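Non-structural protein NS2 (Bluetongue virus, PDB 1UTY) binds single-stranded RNA through the N-terminal domain described here, one part of a longer viral non-structural phosphoprotein. Local coordinates at residues Ile68-Asp73 against Val99-Met104. Sequence-based numbering, arbitrary orientation. Where two conformers were deposited one is given.
Sequences IQDGQD and VSVTPM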
loop_
_atom_site.group_PDB
_atom_site.type_symbol
_atom_site.label_atom_id
_atom_site.label_comp_id
_atom_site.label_asym_id
_atom_site.label_seq_id
_atom_site.Cartn_x
_atom_site.Cartn_y
_atom_site.Cartn_z
ATOM N N ILE A 68 6.410 2.951 0.218
ATOM C CA ILE A 68 6.524 2.405 -1.125
ATOM C C ILE A 68 6.430 0.891 -1.069
ATOM O O ILE A 68 7.188 0.260 -0.353
ATOM C CB ILE A 68 7.827 2.848 -1.803
ATOM C CG1 ILE A 68 7.821 4.361 -2.030
ATOM C CG2 ILE A 68 8.015 2.094 -3.124
ATOM C CD1 ILE A 68 9.216 4.980 -2.167
ATOM N N GLN A 69 5.494 0.316 -1.828
ATOM C CA GLN A 69 5.319 -1.137 -1.812
ATOM C C GLN A 69 5.663 -1.845 -3.115
ATOM O O GLN A 69 4.909 -1.845 -4.102
ATOM C CB GLN A 69 3.946 -1.532 -1.289
ATOM C CG GLN A 69 4.044 -2.154 0.082
ATOM C CD GLN A 69 3.196 -1.442 1.096
ATOM O OE1 GLN A 69 2.738 -0.329 0.847
ATOM N NE2 GLN A 69 2.966 -2.083 2.242
ATOM N N ASP A 70 6.829 -2.465 -3.073
ATOM C CA ASP A 70 7.424 -3.074 -4.232
ATOM C C ASP A 70 7.650 -4.556 -3.948
ATOM O O ASP A 70 8.787 -5.026 -3.864
ATOM C CB ASP A 70 8.732 -2.348 -4.557
ATOM C CG ASP A 70 9.310 -2.768 -5.874
ATOM O OD1 ASP A 70 8.617 -3.511 -6.617
ATOM O OD2 ASP A 70 10.460 -2.409 -6.238
ATOM N N GLY A 71 6.549 -5.287 -3.803
ATOM C CA GLY A 71 6.619 -6.703 -3.492
ATOM C C GLY A 71 7.149 -6.925 -2.097
ATOM O O GLY A 71 6.520 -6.507 -1.114
ATOM N N GLN A 72 8.317 -7.557 -2.017
ATOM C CA GLN A 72 8.969 -7.824 -0.736
ATOM C C GLN A 72 9.714 -6.588 -0.219
ATOM O O GLN A 72 9.924 -6.451 0.984
ATOM C CB GLN A 72 9.927 -9.021 -0.858
ATOM N N ASP A 73 10.104 -5.695 -1.132
ATOM C CA ASP A 73 10.796 -4.454 -0.793
ATOM C C ASP A 73 9.794 -3.382 -0.386
ATOM O O ASP A 73 8.983 -2.928 -1.199
ATOM C CB ASP A 73 11.631 -3.955 -1.973
ATOM C CG ASP A 73 12.808 -4.853 -2.284
ATOM O OD1 ASP A 73 13.231 -5.648 -1.415
ATOM O OD2 ASP A 73 13.385 -4.834 -3.390
ATOM N N VAL A 99 1.894 3.484 -1.143
ATOM C CA VAL A 99 2.146 4.025 -2.461
ATOM C C VAL A 99 2.536 2.845 -3.338
ATOM O O VAL A 99 3.364 2.006 -2.939
ATOM C CB VAL A 99 3.291 5.071 -2.417
ATOM C CG1 VAL A 99 3.610 5.598 -3.804
ATOM C CG2 VAL A 99 2.935 6.220 -1.466
ATOM N N SER A 100 1.920 2.777 -4.513
ATOM C CA SER A 100 2.242 1.765 -5.509
ATOM C C SER A 100 3.427 2.141 -6.423
ATOM O O SER A 100 3.725 3.324 -6.662
ATOM C CB SER A 100 1.012 1.482 -6.382
ATOM O OG SER A 100 0.066 0.683 -5.690
ATOM N N VAL A 101 4.064 1.109 -6.960
ATOM C CA VAL A 101 5.159 1.267 -7.885
ATOM C C VAL A 101 4.651 0.942 -9.278
ATOM O O VAL A 101 4.001 -0.074 -9.484
ATOM C CB VAL A 101 6.304 0.283 -7.531
ATOM C CG1 VAL A 101 7.276 0.140 -8.681
ATOM C CG2 VAL A 101 7.014 0.741 -6.297
ATOM N N THR A 102 4.954 1.814 -10.233
ATOM C CA THR A 102 4.745 1.501 -11.640
ATOM C C THR A 102 6.097 1.641 -12.316
ATOM O O THR A 102 6.624 2.732 -12.392
ATOM C CB THR A 102 3.713 2.455 -12.287
ATOM O OG1 THR A 102 2.515 2.492 -11.500
ATOM C CG2 THR A 102 3.249 1.899 -13.626
ATOM N N PRO A 103 6.682 0.536 -12.756
ATOM C CA PRO A 103 7.981 0.582 -13.431
ATOM C C PRO A 103 7.933 1.400 -14.728
ATOM O O PRO A 103 6.904 1.463 -15.388
ATOM C CB PRO A 103 8.282 -0.894 -13.721
ATOM C CG PRO A 103 6.976 -1.599 -13.615
ATOM C CD PRO A 103 6.170 -0.841 -12.614
ATOM N N MET A 104 9.041 2.039 -15.068
ATOM C CA MET A 104 9.125 2.845 -16.279
ATOM C C MET A 104 10.391 2.480 -16.999
ATOM O O MET A 104 11.452 2.396 -16.382
ATOM C CB MET A 104 9.190 4.341 -15.950
ATOM C CG MET A 104 7.943 4.904 -15.306
ATOM S SD MET A 104 8.002 6.688 -15.166
ATOM C CE MET A 104 9.506 6.928 -14.161
HETATM O O HOH W 1 3.190 -1.747 -6.085
#
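Q69 and V99 meet through peptide groups, the flat elements of this contact: Q69 N gives its hydrogen to V99 O at 2.9 Å, and the donor lies nearly on the line of the V99 carbonyl, with a C=O...N angle of 173°. I68 and V99 send their side chains to one face of the sheet, Q69 and S100 to the other. The pair illustrates how two parallel strands part company. CA separations widen from 4.9 Å at I68–V99 to 6.1 Å at D70–V101, and where regular parallel pairing would next join Q69 O to V101 N, a water stands in. It donates to Q69 O at 2.6 Å and accepts from V101 N at 3.1 Å, so both backbone atoms are satisfied although they do not bond directly.

Apolar contact accompanies this water bridge. V101 turns toward strand 64-70, and its CG2, placed beside the backbone N (chi1 of 164° sends CG1 anti instead), reaches I68 CG2 at 3.6 Å and D70 CB at 3.9 Å. The I68 and V101 side chains cross at about a right angle, and the contact is made by the CG2 methyl of each. The carboxylate of D70 is occupied elsewhere, its OD2 taking a hydrogen bond from Y56 and a salt bridge from K120.

After D70 the chain reverses in a type II' turn through G71, whose phi is positive, and enters antiparallel strand 73-79 as a tight hairpin. Strand 64-70 thus lies between 73-79, where I75 and L77 touch I68, and 97-110, which is flanked in turn by 113-123; Y56 of strand 56-59 packs against both I68 and V101, while the second subunit packs F136 on T102.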